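Local atomic coordinates of possible adhesin (Caldicellulosiruptor kronotskyensis, PDB entry 4WA0), a protein that probably mediates attachment of this extreme thermophile to cellulose, the part described being the C-terminal beta-helix domain of a tapirin, a possible adhesin. Residues Thr249-Tyr262 and Met339-Asn351. Numbering follows the deposited sequence.
Sequences TADTSQTPPQIVIY and MPSPPIQQDIESN
Y262 and T249 reach D347 together: both hydroxyls donate to OD2, Y262 OH at 2.6 Å and T249 OG1 at 2.8 Å, coming from opposite faces of the carboxylate plane. OD2 lies at the edge of the Y262 ring, near its plane, and the ring and carboxylate planes stand 52° apart. D347 points its CG anti to the backbone N (chi1 -172°), which carries the carboxylate off helix 342-351 to the two strands. One turn on, N351 ND2 gives Y262 OH a bond of 3.0 Å, with OH in the plane of the amide, itself nearly perpendicular to the ring (84°). The phenol oxygen thus donates to one helix residue and accepts from another, while V260 CG2 lies over one ring face near its rim.

At the other end, S341 is the N-cap residue. Its OG donates 2.6 Å to the anti lone pair of D251 OD2; D251 OD1 takes the OG and backbone N of S253, the latter closing an Asx turn. Q258 bends at chi2, so that OE1 accepts a hydrogen bond from S341 N (2.9 Å), which comes in from above the carbonyl plane. Q258 NE2 donates a hydrogen bond to Q254 OE1, which helps fix the amide's rotation. Between these polar ends I344 fills the middle: CG1 meets D251 CB at 3.8 Å, CD1 reaches T249 O, and I344 CG2 packs against V260 CB, while V260 CG2 touches I348 CG1.

Helix 342-351 runs nearly parallel to strand 258-262 and nearly antiparallel to strand 249-251, along the hairpin at one end of the beta-helix, near the magnesium site that includes D239 and L246. Two short hydroxyl bonds to OD2 would probably stabilise D347 as a carboxylate, and D251, close to the helix N-terminus, probably gains from the helix dipole.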
ATOM      1  N   THR A 249     -19.423 -16.662  11.355  1.00 15.45           N
ATOM      2  CA  THR A 249     -20.159 -16.145  12.468  1.00 16.15           C
ATOM      3  C   THR A 249     -20.829 -14.887  11.983  1.00 16.24           C
ATOM      4  O   THR A 249     -20.161 -14.023  11.364  1.00 15.24           O
ATOM      5  CB  THR A 249     -19.186 -15.827  13.603  1.00 17.61           C
ATOM      6  OG1 THR A 249     -18.413 -16.992  13.922  1.00 19.26           O
ATOM      7  CG2 THR A 249     -19.848 -15.244  14.877  1.00 19.16           C
ATOM      8  N   ALA A 250     -22.114 -14.734  12.345  1.00 16.18           N
ATOM      9  CA  ALA A 250     -22.866 -13.539  11.949  1.00 14.50           C
ATOM     10  C   ALA A 250     -23.278 -12.693  13.151  1.00 16.76           C
ATOM     11  O   ALA A 250     -23.383 -13.197  14.283  1.00 17.24           O
ATOM     12  CB  ALA A 250     -24.030 -13.908  11.145  1.00 16.17           C
ATOM     13  N   ASP A 251     -23.342 -11.412  12.877  1.00 15.60           N
ATOM     14  CA  ASP A 251     -23.958 -10.431  13.774  1.00 15.86           C
ATOM     15  C   ASP A 251     -25.159  -9.798  13.105  1.00 16.26           C
ATOM     16  O   ASP A 251     -25.007  -8.912  12.233  1.00 16.98           O
ATOM     17  CB  ASP A 251     -22.918  -9.423  14.222  1.00 15.34           C
ATOM     18  CG  ASP A 251     -23.472  -8.359  15.208  1.00 16.71           C
ATOM     19  OD1 ASP A 251     -24.670  -8.405  15.645  1.00 16.38           O
ATOM     20  OD2 ASP A 251     -22.654  -7.421  15.503  1.00 18.22           O
ATOM     21  N   THR A 252     -26.352 -10.232  13.532  1.00 16.54           N
ATOM     22  CA  THR A 252     -27.582  -9.765  12.936  1.00 16.34           C
ATOM     23  C   THR A 252     -28.240  -8.689  13.820  1.00 17.16           C
ATOM     24  O   THR A 252     -29.348  -8.270  13.547  1.00 19.64           O
ATOM     25  CB  THR A 252     -28.577 -10.945  12.679  1.00 19.31           C
ATOM     26  OG1 THR A 252     -28.779 -11.651  13.900  1.00 19.83           O
ATOM     27  CG2 THR A 252     -27.976 -11.860  11.649  1.00 20.74           C
ATOM     28  N   SER A 253     -27.515  -8.212  14.827  1.00 16.44           N
ATOM     29  CA  SER A 253     -28.013  -7.117  15.669  1.00 15.92           C
ATOM     30  C   SER A 253     -27.969  -5.756  15.021  1.00 17.96           C
ATOM     31  O   SER A 253     -28.521  -4.797  15.599  1.00 17.40           O
ATOM     32  CB  SER A 253     -27.277  -7.044  16.963  1.00 15.79           C
ATOM     33  OG  SER A 253     -25.952  -6.582  16.875  1.00 17.31           O
ATOM     34  N   GLN A 254     -27.286  -5.640  13.882  1.00 16.56           N
ATOM     35  CA  GLN A 254     -27.383  -4.508  13.021  1.00 19.54           C
ATOM     36  C   GLN A 254     -27.912  -4.919  11.656  1.00 20.14           C
ATOM     37  O   GLN A 254     -27.878  -6.094  11.271  1.00 19.55           O
ATOM     38  CB  GLN A 254     -26.052  -3.722  12.919  1.00 21.32           C
ATOM     39  CG  GLN A 254     -24.807  -4.519  12.802  1.00 23.43           C
ATOM     40  CD  GLN A 254     -23.532  -3.649  12.711  1.00 21.47           C
ATOM     41  OE1 GLN A 254     -23.194  -3.284  11.664  1.00 22.32           O
ATOM     42  NE2 GLN A 254     -22.915  -3.303  13.800  1.00 21.71           N
ATOM     43  N   THR A 255     -28.375  -3.913  10.945  1.00 20.16           N
ATOM     44  CA  THR A 255     -28.822  -4.013   9.569  1.00 21.90           C
ATOM     45  C   THR A 255     -28.107  -2.913   8.787  1.00 23.57           C
ATOM     46  O   THR A 255     -28.221  -1.725   9.136  1.00 26.55           O
ATOM     47  CB  THR A 255     -30.336  -3.825   9.511  1.00 26.63           C
ATOM     48  OG1 THR A 255     -30.911  -4.746  10.430  1.00 32.94           O
ATOM     49  CG2 THR A 255     -30.882  -4.119   8.107  1.00 28.30           C
ATOM     50  N   PRO A 256     -27.338  -3.265   7.745  1.00 21.63           N
ATOM     51  CA  PRO A 256     -27.249  -4.640   7.325  1.00 23.20           C
ATOM     52  C   PRO A 256     -26.392  -5.465   8.295  1.00 19.73           C
ATOM     53  O   PRO A 256     -25.622  -4.941   9.087  1.00 18.48           O
ATOM     54  CB  PRO A 256     -26.552  -4.539   5.935  1.00 24.76           C
ATOM     55  CG  PRO A 256     -25.707  -3.337   6.037  1.00 29.18           C
ATOM     56  CD  PRO A 256     -26.506  -2.383   6.905  1.00 25.61           C
ATOM     57  N   PRO A 257     -26.521  -6.789   8.215  1.00 18.35           N
ATOM     58  CA  PRO A 257     -25.789  -7.648   9.104  1.00 18.06           C
ATOM     59  C   PRO A 257     -24.319  -7.739   8.755  1.00 17.46           C
ATOM     60  O   PRO A 257     -23.890  -7.317   7.636  1.00 18.87           O
ATOM     61  CB  PRO A 257     -26.462  -8.975   8.879  1.00 19.05           C
ATOM     62  CG  PRO A 257     -26.848  -8.935   7.490  1.00 18.82           C
ATOM     63  CD  PRO A 257     -27.317  -7.545   7.231  1.00 20.48           C
ATOM     64  N   GLN A 258     -23.548  -8.140   9.740  1.00 16.16           N
ATOM     65  CA  GLN A 258     -22.138  -8.381   9.549  1.00 18.38           C
ATOM     66  C   GLN A 258     -21.935  -9.865   9.516  1.00 18.28           C
ATOM     67  O   GLN A 258     -22.624 -10.622  10.222  1.00 17.81           O
ATOM     68  CB  GLN A 258     -21.322  -7.847  10.697  1.00 19.76           C
ATOM     69  CG  GLN A 258     -21.495  -6.379  10.929  1.00 22.64           C
ATOM     70  CD  GLN A 258     -20.233  -5.717  11.319  1.00 22.66           C
ATOM     71  OE1 GLN A 258     -19.169  -6.354  11.388  1.00 23.96           O
ATOM     72  NE2 GLN A 258     -20.307  -4.373  11.493  1.00 27.25           N
ATOM     73  N   ILE A 259     -20.936 -10.290   8.759  1.00 15.94           N
ATOM     74  CA  ILE A 259     -20.566 -11.739   8.844  1.00 14.93           C
ATOM     75  C   ILE A 259     -19.064 -11.916   8.608  1.00 14.35           C
ATOM     76  O   ILE A 259     -18.443 -11.154   7.817  1.00 13.85           O
ATOM     77  CB  ILE A 259     -21.443 -12.527   7.888  1.00 16.39           C
ATOM     78  CG1 ILE A 259     -21.264 -14.067   8.050  1.00 16.65           C
ATOM     79  CG2 ILE A 259     -21.177 -12.108   6.464  1.00 18.43           C
ATOM     80  CD1 ILE A 259     -22.309 -14.843   7.294  1.00 17.61           C
ATOM     81  N   VAL A 260     -18.459 -12.820   9.374  1.00 13.72           N
ATOM     82  CA  VAL A 260     -17.110 -13.242   9.098  1.00 13.73           C
ATOM     83  C   VAL A 260     -17.151 -14.651   8.489  1.00 13.53           C
ATOM     84  O   VAL A 260     -17.829 -15.538   9.025  1.00 14.79           O
ATOM     85  CB  VAL A 260     -16.146 -13.081  10.297  1.00 14.41           C
ATOM     86  CG1 VAL A 260     -16.621 -13.871  11.475  1.00 15.35           C
ATOM     87  CG2 VAL A 260     -14.722 -13.445   9.934  1.00 13.98           C
ATOM     88  N   ILE A 261     -16.403 -14.803   7.384  1.00 11.68           N
ATOM     89  CA  ILE A 261     -16.176 -16.104   6.757  1.00 12.93           C
ATOM     90  C   ILE A 261     -14.748 -16.527   6.974  1.00 12.94           C
ATOM     91  O   ILE A 261     -13.853 -15.755   6.684  1.00 12.75           O
ATOM     92  CB  ILE A 261     -16.467 -15.989   5.255  1.00 12.73           C
ATOM     93  CG1 ILE A 261     -17.892 -15.505   4.963  1.00 15.32           C
ATOM     94  CG2 ILE A 261     -16.321 -17.286   4.489  1.00 13.33           C
ATOM     95  CD1 ILE A 261     -19.049 -16.225   5.623  1.00 16.90           C
ATOM     96  N   TYR A 262     -14.559 -17.772   7.432  1.00 13.00           N
ATOM     97  CA  TYR A 262     -13.256 -18.319   7.700  1.00 14.32           C
ATOM     98  C   TYR A 262     -13.016 -19.442   6.686  1.00 15.04           C
ATOM     99  O   TYR A 262     -13.863 -20.323   6.543  1.00 14.24           O
ATOM    100  CB  TYR A 262     -13.215 -18.959   9.044  1.00 14.32           C
ATOM    101  CG  TYR A 262     -13.399 -17.990  10.222  1.00 12.92           C
ATOM    102  CD1 TYR A 262     -12.386 -17.236  10.641  1.00 14.50           C
ATOM    103  CD2 TYR A 262     -14.576 -17.981  10.944  1.00 15.86           C
ATOM    104  CE1 TYR A 262     -12.540 -16.353  11.737  1.00 17.03           C
ATOM    105  CE2 TYR A 262     -14.751 -17.097  12.023  1.00 15.05           C
ATOM    106  CZ  TYR A 262     -13.704 -16.336  12.415  1.00 16.42           C
ATOM    107  OH  TYR A 262     -13.808 -15.479  13.501  1.00 20.23           O
HETATM  108  N   MSE A 339     -14.950  -1.397   9.911  0.55 16.19           N
HETATM  109  CA  MSE A 339     -14.526  -2.103  11.127  0.55 16.55           C
HETATM  110  C   MSE A 339     -15.567  -3.123  11.505  0.55 16.30           C
HETATM  111  O   MSE A 339     -16.769  -2.818  11.494  0.55 14.55           O
HETATM  112  CB  MSE A 339     -14.361  -1.118  12.295  0.55 17.63           C
HETATM  113  CG  MSE A 339     -14.035  -1.782  13.620  0.55 20.06           C
HETATM  114 SE   MSE A 339     -12.096  -2.132  13.770  0.55 25.38          SE
HETATM  115  CE  MSE A 339     -12.032  -1.441  15.620  0.55 27.36           C
ATOM    116  N   PRO A 340     -15.135  -4.346  11.868  1.00 16.43           N
ATOM    117  CA  PRO A 340     -16.171  -5.278  12.368  1.00 18.27           C
ATOM    118  C   PRO A 340     -16.819  -4.777  13.631  1.00 15.98           C
ATOM    119  O   PRO A 340     -16.192  -4.000  14.396  1.00 17.82           O
ATOM    120  CB  PRO A 340     -15.415  -6.592  12.610  1.00 17.76           C
ATOM    121  CG  PRO A 340     -14.018  -6.369  12.223  1.00 18.90           C
ATOM    122  CD  PRO A 340     -13.793  -4.938  11.906  1.00 17.94           C
ATOM    123  N   SER A 341     -18.046  -5.214  13.852  1.00 13.39           N
ATOM    124  CA  SER A 341     -18.786  -4.911  15.077  1.00 14.76           C
ATOM    125  C   SER A 341     -18.065  -5.598  16.248  1.00 13.59           C
ATOM    126  O   SER A 341     -17.315  -6.545  16.072  1.00 12.80           O
ATOM    127  CB  SER A 341     -20.185  -5.427  15.008  1.00 16.16           C
ATOM    128  OG  SER A 341     -20.180  -6.835  14.882  1.00 16.08           O
ATOM    129  N   PRO A 342     -18.405  -5.207  17.482  1.00 14.13           N
ATOM    130  CA  PRO A 342     -17.678  -5.774  18.613  1.00 15.15           C
ATOM    131  C   PRO A 342     -17.788  -7.315  18.768  1.00 14.95           C
ATOM    132  O   PRO A 342     -16.740  -7.958  18.999  1.00 14.28           O
ATOM    133  CB  PRO A 342     -18.159  -4.950  19.808  1.00 15.82           C
ATOM    134  CG  PRO A 342     -18.574  -3.636  19.188  1.00 16.78           C
ATOM    135  CD  PRO A 342     -19.115  -3.957  17.827  1.00 16.42           C
ATOM    136  N   PRO A 343     -18.973  -7.886  18.509  1.00 16.21           N
ATOM    137  CA  PRO A 343     -19.028  -9.331  18.594  1.00 16.98           C
ATOM    138  C   PRO A 343     -18.193 -10.003  17.534  1.00 16.63           C
ATOM    139  O   PRO A 343     -17.621 -11.080  17.804  1.00 17.88           O
ATOM    140  CB  PRO A 343     -20.491  -9.649  18.390  1.00 15.96           C
ATOM    141  CG  PRO A 343     -21.208  -8.432  18.844  1.00 19.14           C
ATOM    142  CD  PRO A 343     -20.325  -7.292  18.445  1.00 17.66           C
ATOM    143  N   ILE A 344     -18.151  -9.432  16.329  1.00 16.72           N
ATOM    144  CA  ILE A 344     -17.343 -10.059  15.288  1.00 14.85           C
ATOM    145  C   ILE A 344     -15.844  -9.858  15.562  1.00 15.95           C
ATOM    146  O   ILE A 344     -15.041 -10.798  15.405  1.00 18.58           O
ATOM    147  CB  ILE A 344     -17.704  -9.460  13.896  1.00 14.56           C
ATOM    148  CG1 ILE A 344     -19.161  -9.735  13.565  1.00 16.12           C
ATOM    149  CG2 ILE A 344     -16.726  -9.968  12.872  1.00 16.33           C
ATOM    150  CD1 ILE A 344     -19.456 -11.238  13.497  1.00 17.85           C
ATOM    151  N   GLN A 345     -15.459  -8.681  16.064  1.00 15.00           N
ATOM    152  CA  GLN A 345     -14.084  -8.476  16.564  1.00 16.18           C
ATOM    153  C   GLN A 345     -13.695  -9.508  17.590  1.00 17.53           C
ATOM    154  O   GLN A 345     -12.625 -10.146  17.541  1.00 17.70           O
ATOM    155  CB  GLN A 345     -13.928  -7.104  17.239  1.00 16.42           C
ATOM    156  CG  GLN A 345     -14.050  -5.821  16.408  1.00 18.82           C
ATOM    157  CD  GLN A 345     -14.101  -4.505  17.238  1.00 22.49           C
ATOM    158  OE1 GLN A 345     -13.304  -4.290  18.140  1.00 22.18           O
ATOM    159  NE2 GLN A 345     -15.056  -3.614  16.920  1.00 24.43           N
ATOM    160  N   GLN A 346     -14.577  -9.747  18.552  1.00 18.47           N
ATOM    161  CA  GLN A 346     -14.265 -10.685  19.602  1.00 18.78           C
ATOM    162  C   GLN A 346     -14.111 -12.122  19.019  1.00 19.20           C
ATOM    163  O   GLN A 346     -13.229 -12.900  19.404  1.00 19.98           O
ATOM    164  CB  GLN A 346     -15.364 -10.659  20.647  1.00 19.54           C
ATOM    165  CG  GLN A 346     -15.142 -11.592  21.806  1.00 20.30           C
ATOM    166  CD  GLN A 346     -13.843 -11.222  22.523  1.00 23.07           C
ATOM    167  OE1 GLN A 346     -13.731 -10.136  23.107  1.00 22.65           O
ATOM    168  NE2 GLN A 346     -12.806 -12.090  22.391  1.00 25.00           N
ATOM    169  N   ASP A 347     -14.976 -12.476  18.083  1.00 17.91           N
ATOM    170  CA  ASP A 347     -14.979 -13.834  17.477  1.00 19.35           C
ATOM    171  C   ASP A 347     -13.665 -14.072  16.755  1.00 21.39           C
ATOM    172  O   ASP A 347     -13.073 -15.155  16.834  1.00 22.53           O
ATOM    173  CB  ASP A 347     -16.105 -13.971  16.463  1.00 19.91           C
ATOM    174  CG  ASP A 347     -16.264 -15.403  15.951  1.00 20.91           C
ATOM    175  OD1 ASP A 347     -16.710 -16.238  16.744  1.00 20.80           O
ATOM    176  OD2 ASP A 347     -16.060 -15.655  14.770  1.00 19.54           O
ATOM    177  N   ILE A 348     -13.239 -13.070  16.033  1.00 21.85           N
ATOM    178  CA  ILE A 348     -12.000 -13.148  15.245  1.00 22.47           C
ATOM    179  C   ILE A 348     -10.830 -13.214  16.196  1.00 27.47           C
ATOM    180  O   ILE A 348      -9.982 -14.098  16.056  1.00 22.63           O
ATOM    181  CB  ILE A 348     -11.838 -11.920  14.344  1.00 19.84           C
ATOM    182  CG1 ILE A 348     -12.894 -11.887  13.216  1.00 20.29           C
ATOM    183  CG2 ILE A 348     -10.422 -11.889  13.750  1.00 23.07           C
ATOM    184  CD1 ILE A 348     -13.029 -10.563  12.514  1.00 17.97           C
ATOM    185  N   GLU A 349     -10.792 -12.298  17.188  1.00 23.76           N
ATOM    186  CA  GLU A 349      -9.758 -12.357  18.252  1.00 26.91           C
ATOM    187  C   GLU A 349      -9.646 -13.699  18.890  1.00 26.71           C
ATOM    188  O   GLU A 349      -8.536 -14.182  19.126  1.00 31.03           O
ATOM    189  CB  GLU A 349      -9.976 -11.234  19.318  1.00 24.61           C
ATOM    190  CG  GLU A 349      -9.569  -9.873  18.741  1.00 24.83           C
ATOM    191  CD  GLU A 349     -10.243  -8.629  19.329  1.00 30.10           C
ATOM    192  OE1 GLU A 349     -11.034  -8.702  20.283  1.00 30.84           O
ATOM    193  OE2 GLU A 349      -9.978  -7.517  18.772  1.00 30.38           O
ATOM    194  N   SER A 350     -10.773 -14.350  19.151  1.00 27.78           N
ATOM    195  CA  SER A 350     -10.775 -15.614  19.854  1.00 28.97           C
ATOM    196  C   SER A 350     -10.220 -16.717  18.981  1.00 33.00           C
ATOM    197  O   SER A 350      -9.450 -17.567  19.444  1.00 33.95           O
ATOM    198  CB  SER A 350     -12.172 -16.001  20.315  1.00 31.35           C
ATOM    199  OG  SER A 350     -12.608 -15.062  21.298  1.00 33.33           O
ATOM    200  N   ASN A 351     -10.629 -16.716  17.727  1.00 29.96           N
ATOM    201  CA  ASN A 351     -10.234 -17.784  16.803  1.00 33.02           C
ATOM    202  C   ASN A 351      -8.796 -17.663  16.303  1.00 34.54           C
ATOM    203  O   ASN A 351      -8.236 -18.635  15.813  1.00 41.40           O
ATOM    204  CB  ASN A 351     -11.152 -17.786  15.589  1.00 26.97           C
ATOM    205  CG  ASN A 351     -12.492 -18.402  15.884  1.00 27.66           C
ATOM    206  OD1 ASN A 351     -12.590 -19.418  16.515  1.00 26.44           O
ATOM    207  ND2 ASN A 351     -13.557 -17.766  15.413  1.00 23.15           N
TER